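Local coordinates for extracellular solute-binding protein, family 1 (Trichodesmium erythraeum IMS101, PDB 6G7N) that binds ferric iron and probably delivers it to an ABC transporter as the extracellular solute-binding component of an iron uptake system, at residues 94-103 and 229-237; 196-204 and 265-273. All blocks are in the same frame, centred on the assembly; numbering follows the deposited sequence.

Interaction 1: 94-103 and 229-237; sequences LWFGFSKRAR and THVNISGGG. With DAL (D-alanine), chain C.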
loop_
_atom_site.group_PDB
_atom_site.type_symbol
_atom_site.label_atom_id
_atom_site.label_comp_id
_atom_site.label_asym_id
_atom_site.label_seq_id
_atom_site.Cartn_x
_atom_site.Cartn_y
_atom_site.Cartn_z
ATOM N N LEU A 94 10.679 -6.287 12.469
ATOM C CA LEU A 94 11.354 -5.035 12.139
ATOM C C LEU A 94 10.410 -3.892 11.774
ATOM O O LEU A 94 10.776 -2.722 11.894
ATOM C CB LEU A 94 12.380 -5.260 11.034
ATOM C CG LEU A 94 13.570 -6.123 11.452
ATOM C CD1 LEU A 94 14.311 -6.595 10.223
ATOM C CD2 LEU A 94 14.503 -5.354 12.388
ATOM N N TRP A 95 9.203 -4.230 11.316
ATOM C CA TRP A 95 8.229 -3.244 10.911
ATOM C C TRP A 95 6.861 -3.910 10.936
ATOM O O TRP A 95 6.741 -5.134 10.962
ATOM C CB TRP A 95 8.553 -2.621 9.526
ATOM C CG TRP A 95 8.901 -3.604 8.464
ATOM C CD1 TRP A 95 10.179 -3.898 8.057
ATOM C CD2 TRP A 95 8.026 -4.437 7.685
ATOM N NE1 TRP A 95 10.156 -4.869 7.080
ATOM C CE2 TRP A 95 8.850 -5.227 6.857
ATOM C CE3 TRP A 95 6.622 -4.625 7.642
ATOM C CZ2 TRP A 95 8.329 -6.185 6.006
ATOM C CZ3 TRP A 95 6.120 -5.583 6.808
ATOM C CH2 TRP A 95 6.953 -6.348 5.995
ATOM N N PHE A 96 5.854 -3.053 10.886
ATOM C CA PHE A 96 4.466 -3.443 11.174
ATOM C C PHE A 96 3.532 -2.605 10.330
ATOM O O PHE A 96 3.720 -1.399 10.203
ATOM C CB PHE A 96 4.156 -3.165 12.669
ATOM C CG PHE A 96 5.084 -3.874 13.622
ATOM C CD1 PHE A 96 6.321 -3.301 13.955
ATOM C CD2 PHE A 96 4.797 -5.141 14.119
ATOM C CE1 PHE A 96 7.219 -3.967 14.768
ATOM C CE2 PHE A 96 5.717 -5.808 14.924
ATOM C CZ PHE A 96 6.911 -5.217 15.234
ATOM N N GLY A 97 2.466 -3.232 9.821
ATOM C CA GLY A 97 1.407 -2.480 9.172
ATOM C C GLY A 97 0.408 -1.879 10.144
ATOM O O GLY A 97 0.009 -2.531 11.085
ATOM N N PHE A 98 -0.007 -0.646 9.825
ATOM C CA PHE A 98 -0.997 0.071 10.620
ATOM C C PHE A 98 -2.250 0.458 9.849
ATOM O O PHE A 98 -3.287 0.676 10.469
ATOM C CB PHE A 98 -0.387 1.282 11.312
ATOM C CG PHE A 98 0.702 0.885 12.286
ATOM C CD1 PHE A 98 0.391 0.363 13.526
ATOM C CD2 PHE A 98 2.035 0.986 11.953
ATOM C CE1 PHE A 98 1.386 -0.051 14.394
ATOM C CE2 PHE A 98 3.036 0.546 12.806
ATOM C CZ PHE A 98 2.711 0.043 14.033
ATOM N N SER A 99 -2.191 0.514 8.511
ATOM C CA SER A 99 -3.404 0.552 7.677
ATOM C C SER A 99 -3.120 -0.290 6.440
ATOM O O SER A 99 -1.963 -0.586 6.137
ATOM C CB SER A 99 -3.907 1.965 7.358
ATOM O OG SER A 99 -3.026 2.663 6.526
ATOM N N LYS A 100 -4.188 -0.647 5.741
ATOM C CA LYS A 100 -4.142 -1.587 4.642
ATOM C C LYS A 100 -4.804 -1.002 3.405
ATOM O O LYS A 100 -5.850 -0.356 3.478
ATOM C CB LYS A 100 -4.917 -2.887 5.084
ATOM C CG LYS A 100 -5.176 -3.978 4.108
ATOM C CD LYS A 100 -5.857 -5.093 4.889
ATOM C CE LYS A 100 -7.294 -4.897 5.368
ATOM N NZ LYS A 100 -7.858 -6.187 5.842
ATOM N N ARG A 101 -4.194 -1.289 2.255
ATOM C CA ARG A 101 -4.723 -0.932 0.935
ATOM C C ARG A 101 -4.805 -2.199 0.099
ATOM O O ARG A 101 -4.122 -3.167 0.341
ATOM C CB ARG A 101 -3.880 0.157 0.260
ATOM C CG ARG A 101 -2.391 -0.184 0.045
ATOM C CD ARG A 101 -1.455 0.244 1.171
ATOM N NE ARG A 101 -1.465 1.664 1.466
ATOM C CZ ARG A 101 -0.952 2.620 0.675
ATOM N NH1 ARG A 101 -1.108 3.882 1.006
ATOM N NH2 ARG A 101 -0.315 2.324 -0.453
ATOM N N ALA A 102 -5.643 -2.177 -0.926
ATOM C CA ALA A 102 -5.755 -3.303 -1.880
ATOM C C ALA A 102 -5.456 -2.804 -3.276
ATOM O O ALA A 102 -5.879 -1.715 -3.655
ATOM C CB ALA A 102 -7.158 -3.903 -1.846
ATOM N N ARG A 103 -4.711 -3.602 -4.057
ATOM C CA ARG A 103 -4.460 -3.250 -5.450
ATOM C C ARG A 103 -5.484 -4.014 -6.285
ATOM O O ARG A 103 -5.460 -5.242 -6.352
ATOM C CB ARG A 103 -3.003 -3.492 -5.863
ATOM C CG ARG A 103 -2.624 -2.782 -7.167
ATOM C CD ARG A 103 -1.151 -2.396 -7.210
ATOM N NE ARG A 103 -0.802 -1.512 -8.317
ATOM C CZ ARG A 103 -1.085 -0.202 -8.342
ATOM N NH1 ARG A 103 -1.724 0.393 -7.348
ATOM N NH2 ARG A 103 -0.713 0.532 -9.393
ATOM N N THR A 229 -7.372 -11.287 -2.563
ATOM C CA THR A 229 -6.884 -10.066 -3.141
ATOM C C THR A 229 -5.510 -9.688 -2.566
ATOM O O THR A 229 -5.240 -9.911 -1.382
ATOM C CB THR A 229 -7.920 -8.949 -2.894
ATOM O OG1 THR A 229 -9.140 -9.302 -3.535
ATOM C CG2 THR A 229 -7.481 -7.584 -3.340
ATOM N N HIS A 230 -4.678 -9.069 -3.411
ATOM C CA HIS A 230 -3.372 -8.518 -3.000
ATOM C C HIS A 230 -3.596 -7.272 -2.142
ATOM O O HIS A 230 -4.160 -6.267 -2.627
ATOM C CB HIS A 230 -2.580 -8.180 -4.248
ATOM C CG HIS A 230 -1.279 -7.498 -3.991
ATOM N ND1 HIS A 230 -0.100 -8.168 -3.793
ATOM C CD2 HIS A 230 -0.961 -6.176 -3.941
ATOM C CE1 HIS A 230 0.875 -7.276 -3.653
ATOM N NE2 HIS A 230 0.391 -6.058 -3.744
ATOM N N VAL A 231 -3.164 -7.366 -0.887
ATOM C CA VAL A 231 -3.199 -6.260 0.040
ATOM C C VAL A 231 -1.793 -5.832 0.390
ATOM O O VAL A 231 -0.834 -6.610 0.379
ATOM C CB VAL A 231 -4.064 -6.559 1.286
ATOM C CG1 VAL A 231 -5.516 -6.764 0.860
ATOM C CG2 VAL A 231 -3.562 -7.732 2.097
ATOM N N ASN A 232 -1.681 -4.572 0.759
ATOM C CA ASN A 232 -0.380 -4.003 1.141
ATOM C C ASN A 232 -0.633 -3.003 2.257
ATOM O O ASN A 232 -1.792 -2.820 2.668
ATOM C CB ASN A 232 0.302 -3.434 -0.117
ATOM C CG ASN A 232 1.827 -3.380 -0.060
ATOM O OD1 ASN A 232 2.434 -3.291 1.022
ATOM N ND2 ASN A 232 2.469 -3.398 -1.240
ATOM N N ILE A 233 0.438 -2.387 2.780
ATOM C CA ILE A 233 0.329 -1.651 4.039
ATOM C C ILE A 233 0.937 -0.264 3.970
ATOM O O ILE A 233 1.885 0.008 3.221
ATOM C CB ILE A 233 1.006 -2.437 5.192
ATOM C CG1 ILE A 233 2.458 -2.815 4.874
ATOM C CG2 ILE A 233 0.183 -3.659 5.536
ATOM C CD1 ILE A 233 3.257 -3.254 6.088
ATOM N N SER A 234 0.392 0.601 4.842
ATOM C CA SER A 234 1.092 1.745 5.404
ATOM C C SER A 234 1.655 1.274 6.737
ATOM O O SER A 234 0.927 0.656 7.507
ATOM C CB SER A 234 0.122 2.913 5.675
ATOM O OG SER A 234 -0.471 3.423 4.509
ATOM N N GLY A 235 2.926 1.519 7.016
ATOM C CA GLY A 235 3.485 0.936 8.227
ATOM C C GLY A 235 4.743 1.595 8.694
ATOM O O GLY A 235 5.151 2.635 8.209
ATOM N N GLY A 236 5.334 0.985 9.709
ATOM C CA GLY A 236 6.537 1.565 10.299
ATOM C C GLY A 236 7.204 0.684 11.299
ATOM O O GLY A 236 6.757 -0.422 11.603
ATOM N N GLY A 237 8.303 1.212 11.829
ATOM C CA GLY A 237 9.093 0.485 12.808
ATOM C C GLY A 237 9.904 1.435 13.673
ATOM O O GLY A 237 9.936 2.651 13.437
HETATM N N DAL C . 0.809 7.796 -2.282
HETATM C CA DAL C . 0.469 8.367 -0.936
HETATM C CB DAL C . 1.694 9.014 -0.308
HETATM C C DAL C . -0.158 7.372 -0.016
HETATM O O DAL C . -0.449 6.266 -0.516
HETATM O OXT DAL C . -0.351 7.710 1.184
#

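Interaction 2: 196-204 and 265-273; sequences SYYLARLKR and SEGNNEYPV. With FE (Fe (III) ion), chain E; DAL (D-alanine), chain C.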
loop_
_atom_site.group_PDB
_atom_site.type_symbol
_atom_site.label_atom_id
_atom_site.label_comp_id
_atom_site.label_asym_id
_atom_site.label_seq_id
_atom_site.Cartn_x
_atom_site.Cartn_y
_atom_site.Cartn_z
ATOM N N SER A 196 -7.108 0.851 -3.904
ATOM C CA SER A 196 -8.483 1.069 -3.488
ATOM C C SER A 196 -8.761 2.502 -3.019
ATOM O O SER A 196 -9.806 3.088 -3.360
ATOM C CB SER A 196 -8.786 0.058 -2.353
ATOM O OG SER A 196 -7.806 0.095 -1.306
ATOM N N TYR A 197 -7.851 3.051 -2.215
ATOM C CA TYR A 197 -8.077 4.344 -1.607
ATOM C C TYR A 197 -8.130 5.481 -2.613
ATOM O O TYR A 197 -8.660 6.547 -2.284
ATOM C CB TYR A 197 -7.051 4.616 -0.481
ATOM C CG TYR A 197 -5.623 4.602 -0.924
ATOM C CD1 TYR A 197 -5.003 5.718 -1.451
ATOM C CD2 TYR A 197 -4.858 3.447 -0.819
ATOM C CE1 TYR A 197 -3.670 5.680 -1.853
ATOM C CE2 TYR A 197 -3.530 3.396 -1.230
ATOM C CZ TYR A 197 -2.931 4.498 -1.793
ATOM O OH TYR A 197 -1.649 4.428 -2.263
ATOM N N TYR A 198 -7.596 5.303 -3.821
ATOM C CA TYR A 198 -7.661 6.377 -4.814
ATOM C C TYR A 198 -9.080 6.544 -5.358
ATOM O O TYR A 198 -9.482 7.664 -5.699
ATOM C CB TYR A 198 -6.651 6.177 -5.956
ATOM C CG TYR A 198 -5.218 6.336 -5.531
ATOM C CD1 TYR A 198 -4.724 7.554 -5.086
ATOM C CD2 TYR A 198 -4.350 5.252 -5.536
ATOM C CE1 TYR A 198 -3.415 7.685 -4.693
ATOM C CE2 TYR A 198 -3.037 5.382 -5.128
ATOM C CZ TYR A 198 -2.572 6.596 -4.692
ATOM O OH TYR A 198 -1.272 6.723 -4.259
ATOM N N LEU A 199 -9.839 5.456 -5.479
ATOM C CA LEU A 199 -11.227 5.600 -5.887
ATOM C C LEU A 199 -12.047 6.229 -4.760
ATOM O O LEU A 199 -12.866 7.131 -5.005
ATOM C CB LEU A 199 -11.821 4.268 -6.331
ATOM C CG LEU A 199 -13.240 4.337 -6.858
ATOM C CD1 LEU A 199 -13.386 5.244 -8.089
ATOM C CD2 LEU A 199 -13.748 2.943 -7.188
ATOM N N ALA A 200 -11.818 5.760 -3.531
ATOM C CA ALA A 200 -12.457 6.371 -2.371
ATOM C C ALA A 200 -12.204 7.870 -2.258
ATOM O O ALA A 200 -13.092 8.653 -1.899
ATOM C CB ALA A 200 -12.051 5.636 -1.125
ATOM N N ARG A 201 -10.966 8.271 -2.547
ATOM C CA ARG A 201 -10.594 9.676 -2.489
ATOM C C ARG A 201 -11.454 10.516 -3.451
ATOM O O ARG A 201 -11.934 11.599 -3.076
ATOM C CB ARG A 201 -9.129 9.826 -2.820
ATOM C CG ARG A 201 -8.598 11.207 -2.619
ATOM C CD ARG A 201 -7.129 11.288 -3.002
ATOM N NE ARG A 201 -6.243 10.474 -2.156
ATOM C CZ ARG A 201 -4.930 10.419 -2.333
ATOM N NH1 ARG A 201 -4.372 11.063 -3.357
ATOM N NH2 ARG A 201 -4.159 9.717 -1.517
ATOM N N LEU A 202 -11.667 10.001 -4.674
ATOM C CA LEU A 202 -12.522 10.685 -5.634
ATOM C C LEU A 202 -13.953 10.758 -5.177
ATOM O O LEU A 202 -14.624 11.792 -5.363
ATOM C CB LEU A 202 -12.411 10.029 -7.013
ATOM C CG LEU A 202 -11.069 10.175 -7.698
ATOM C CD1 LEU A 202 -10.955 9.146 -8.815
ATOM C CD2 LEU A 202 -10.856 11.572 -8.257
ATOM N N LYS A 203 -14.458 9.650 -4.621
ATOM C CA LYS A 203 -15.855 9.538 -4.149
ATOM C C LYS A 203 -16.173 10.536 -3.036
ATOM O O LYS A 203 -17.341 10.861 -2.822
ATOM C CB LYS A 203 -16.170 8.139 -3.601
ATOM C CG LYS A 203 -16.220 6.991 -4.599
ATOM C CD LYS A 203 -17.624 6.761 -5.148
ATOM C CE LYS A 203 -17.668 5.562 -6.083
ATOM N NZ LYS A 203 -19.064 5.163 -6.412
ATOM N N ARG A 204 -15.132 10.977 -2.323
ATOM C CA ARG A 204 -15.236 12.054 -1.315
ATOM C C ARG A 204 -14.817 13.494 -1.711
ATOM O O ARG A 204 -15.200 14.411 -0.993
ATOM C CB ARG A 204 -14.439 11.666 -0.058
ATOM C CG ARG A 204 -14.924 10.419 0.637
ATOM C CD ARG A 204 -14.091 10.113 1.872
ATOM N NE ARG A 204 -14.372 11.017 2.980
ATOM C CZ ARG A 204 -13.648 11.079 4.091
ATOM N NH1 ARG A 204 -13.986 11.927 5.049
ATOM N NH2 ARG A 204 -12.580 10.297 4.245
ATOM N N SER A 265 -6.378 5.228 9.545
ATOM C CA SER A 265 -6.844 4.604 8.309
ATOM C C SER A 265 -7.709 5.576 7.511
ATOM O O SER A 265 -7.541 5.746 6.296
ATOM C CB SER A 265 -7.584 3.289 8.607
ATOM O OG SER A 265 -6.795 2.424 9.415
ATOM N N GLU A 266 -8.638 6.246 8.183
ATOM C CA GLU A 266 -9.562 7.118 7.498
ATOM C C GLU A 266 -8.896 8.333 6.900
ATOM O O GLU A 266 -9.378 8.845 5.881
ATOM C CB GLU A 266 -10.734 7.488 8.395
ATOM C CG GLU A 266 -11.592 6.268 8.679
ATOM C CD GLU A 266 -12.834 6.553 9.479
ATOM O OE1 GLU A 266 -13.118 7.736 9.818
ATOM O OE2 GLU A 266 -13.543 5.564 9.796
ATOM N N GLY A 267 -7.744 8.735 7.436
ATOM C CA GLY A 267 -7.009 9.877 6.922
ATOM C C GLY A 267 -6.594 9.704 5.458
ATOM O O GLY A 267 -6.379 10.695 4.760
ATOM N N ASN A 268 -6.414 8.468 5.009
ATOM C CA ASN A 268 -6.164 8.196 3.608
ATOM C C ASN A 268 -7.133 7.204 2.993
ATOM O O ASN A 268 -6.783 6.554 2.002
ATOM C CB ASN A 268 -4.713 7.745 3.374
ATOM C CG ASN A 268 -4.328 7.747 1.903
ATOM O OD1 ASN A 268 -4.740 8.652 1.140
ATOM N ND2 ASN A 268 -3.498 6.779 1.494
ATOM N N ASN A 269 -8.327 7.079 3.551
ATOM C CA ASN A 269 -9.320 6.163 3.006
ATOM C C ASN A 269 -8.820 4.736 2.846
ATOM O O ASN A 269 -9.211 4.041 1.916
ATOM C CB ASN A 269 -9.894 6.686 1.684
ATOM C CG ASN A 269 -10.472 8.061 1.830
ATOM O OD1 ASN A 269 -11.381 8.276 2.613
ATOM N ND2 ASN A 269 -9.920 9.017 1.091
ATOM N N GLU A 270 -7.992 4.303 3.802
ATOM C CA GLU A 270 -7.475 2.942 3.899
ATOM C C GLU A 270 -8.322 2.131 4.892
ATOM O O GLU A 270 -9.158 2.686 5.626
ATOM C CB GLU A 270 -5.978 2.955 4.260
ATOM C CG GLU A 270 -5.150 3.493 3.122
ATOM C CD GLU A 270 -3.652 3.493 3.380
ATOM O OE1 GLU A 270 -3.098 2.441 3.825
ATOM O OE2 GLU A 270 -2.993 4.526 3.103
ATOM N N TYR A 271 -8.097 0.821 4.884
ATOM C CA TYR A 271 -8.739 -0.072 5.840
ATOM C C TYR A 271 -7.893 -0.157 7.098
ATOM O O TYR A 271 -6.667 -0.133 7.037
ATOM C CB TYR A 271 -8.868 -1.476 5.235
ATOM C CG TYR A 271 -9.718 -1.563 3.985
ATOM C CD1 TYR A 271 -11.091 -1.759 4.082
ATOM C CD2 TYR A 271 -9.181 -1.430 2.715
ATOM C CE1 TYR A 271 -11.898 -1.806 2.946
ATOM C CE2 TYR A 271 -9.991 -1.474 1.564
ATOM C CZ TYR A 271 -11.341 -1.658 1.694
ATOM O OH TYR A 271 -12.117 -1.686 0.532
ATOM N N PRO A 272 -8.521 -0.360 8.262
ATOM C CA PRO A 272 -7.759 -0.706 9.461
ATOM C C PRO A 272 -7.091 -2.039 9.305
ATOM O O PRO A 272 -7.534 -2.884 8.524
ATOM C CB PRO A 272 -8.829 -0.807 10.574
ATOM C CG PRO A 272 -10.022 -0.137 9.995
ATOM C CD PRO A 272 -9.970 -0.384 8.534
ATOM N N VAL A 273 -5.994 -2.266 10.052
ATOM C CA VAL A 273 -5.434 -3.614 10.165
ATOM C C VAL A 273 -6.044 -4.415 11.317
ATOM O O VAL A 273 -5.982 -5.646 11.288
ATOM C CB VAL A 273 -3.894 -3.634 10.267
ATOM C CG1 VAL A 273 -3.271 -2.939 9.078
ATOM C CG2 VAL A 273 -3.402 -3.060 11.578
HETATM FE FE FE E . -0.460 5.997 -2.593
HETATM N N DAL C . 0.809 7.796 -2.282
HETATM C CA DAL C . 0.469 8.367 -0.936
HETATM C CB DAL C . 1.694 9.014 -0.308
HETATM C C DAL C . -0.158 7.372 -0.016
HETATM O O DAL C . -0.449 6.266 -0.516
HETATM O OXT DAL C . -0.351 7.710 1.184
HETATM O O HOH W 1 -8.823 1.495 0.841
HETATM O O HOH W 2 -7.359 8.406 -0.308
#

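Interaction 1: 94-103 and 229-237
The carbonyl oxygen of Ser234 is gripped by two successive amides: Phe98 N at 2.8 Å, almost straight, and Ser99 N in a longer bond of 3.3 Å. This is a classic beta bulge, in which Phe98 and Ser99 together face Ser234 and shift the antiparallel register of strands 96-108 and 231-239 by one. The chain turns a corner here. Before it, Phe96 and Gly236 form a hydrogen-bonded pair; beyond it, Ser99 with Ser234 and Arg101 with Asn232 do the same, and Arg103 N closes the ladder on His230 O.

The closest pair of CA atoms in the register is Gly97 with Gly235, 4.1 Å apart. The Phe98 ring turns an edge to Gly236 N. On the face carrying Ile233, Lys100 and Val231, Ile233 holds CG1 between its backbone N and carbonyl carbon (chi1 54°), which sends CD1 against Gly97 CA and to 3.8 Å from Trp95 CZ3, the Ile233 and Trp95 side chains crossing at about a right angle.

The other face leads to the ligand pocket. Arg101, bent at chi2 and chi3, lays its CD over the Asn232 carbonyl, 3.4 Å from Asn232 O, before its guanidinium passes the hydroxyl of Ser234. Ser99 and Ser234 both hydrogen-bond Glu270, which also makes a salt bridge with Arg101; the carboxylate thus probably helps position the arginine beside the iron. The guanidinium of Arg101 turns its edge to the bound D-alanine, and NH1 donates to DAL O at 2.9 Å with an N-H...O angle of 163°.

Interaction 2: 196-204 and 265-273
Helix 258-266 ends in a Schellman motif, with Glu270 N and Asn269 N bonded back to Ser265 O and Glu266 O, and Asn269, at positive phi, brings its CA within 5.1 Å of Tyr197 CA on helix 196-204. Its side chain lies against the face of that helix formed by Tyr197, Ala200, Arg201 and Arg204: CB packs on Ala200 CB at 3.7 Å, while the amide is held through water. Asn269 ND2 and Arg201 NE both donate to one water. In one of the two conformers modelled for Arg204, its NH2 also reaches Asn269 OD1, a bond that is therefore less certain.

The Asn268 amide is held at both ends. Its OD1 receives Arg201 NH2 on a lone pair in the carbonyl plane (2.9 Å), and its ND2 donates to the anti lone pair of Glu270 OE2, so the amide's rotation is fixed. Held like this, ND2 sits 3.4 Å above one face of the Tyr197 ring, toward its rim, with the two planes 54° apart; Glu270 lies alongside the same ring.

With CG between its backbone N and carbonyl carbon (chi1 59°), Tyr197 carries its ring past Asn268 ND2 to the iron, which lies in the ring plane. Its CB presses against Asn268 O. Arg201 also lays the centre of its guanidinium face over Tyr198 CD1. The two phenol oxygens, Tyr197 OH and Tyr198 OH, each bind iron at 2.0 Å, Asn195 ND2 hydrogen-bonds Tyr197 OH, and D-alanine chelates the metal through N and O. Tyr141 adds a third tyrosine, completing the tyrosine cluster characteristic of ferric-binding proteins of the periplasmic binding protein fold.

From the N terminus the chain first passes through 94-103, on strand 96-108, then 196-204, 229-237 and 265-273. Interaction 1 closes a loop of 125 residues and interaction 2 one of 60; their segments alternate, so the loops cross. Both reach one mixed sheet, interaction 2 only through short strand 271-272, which pairs with strand 96-108 through Lys100 N and Tyr271 O, 2.8 Å apart. Interaction 1 pairs strands 96-108 and 231-239 of that sheet, whereas interaction 2 ties helix 196-204 to the end of helix 258-266. The two meet at the bound D-alanine, with Arg101 from one and the iron-binding tyrosines from the other.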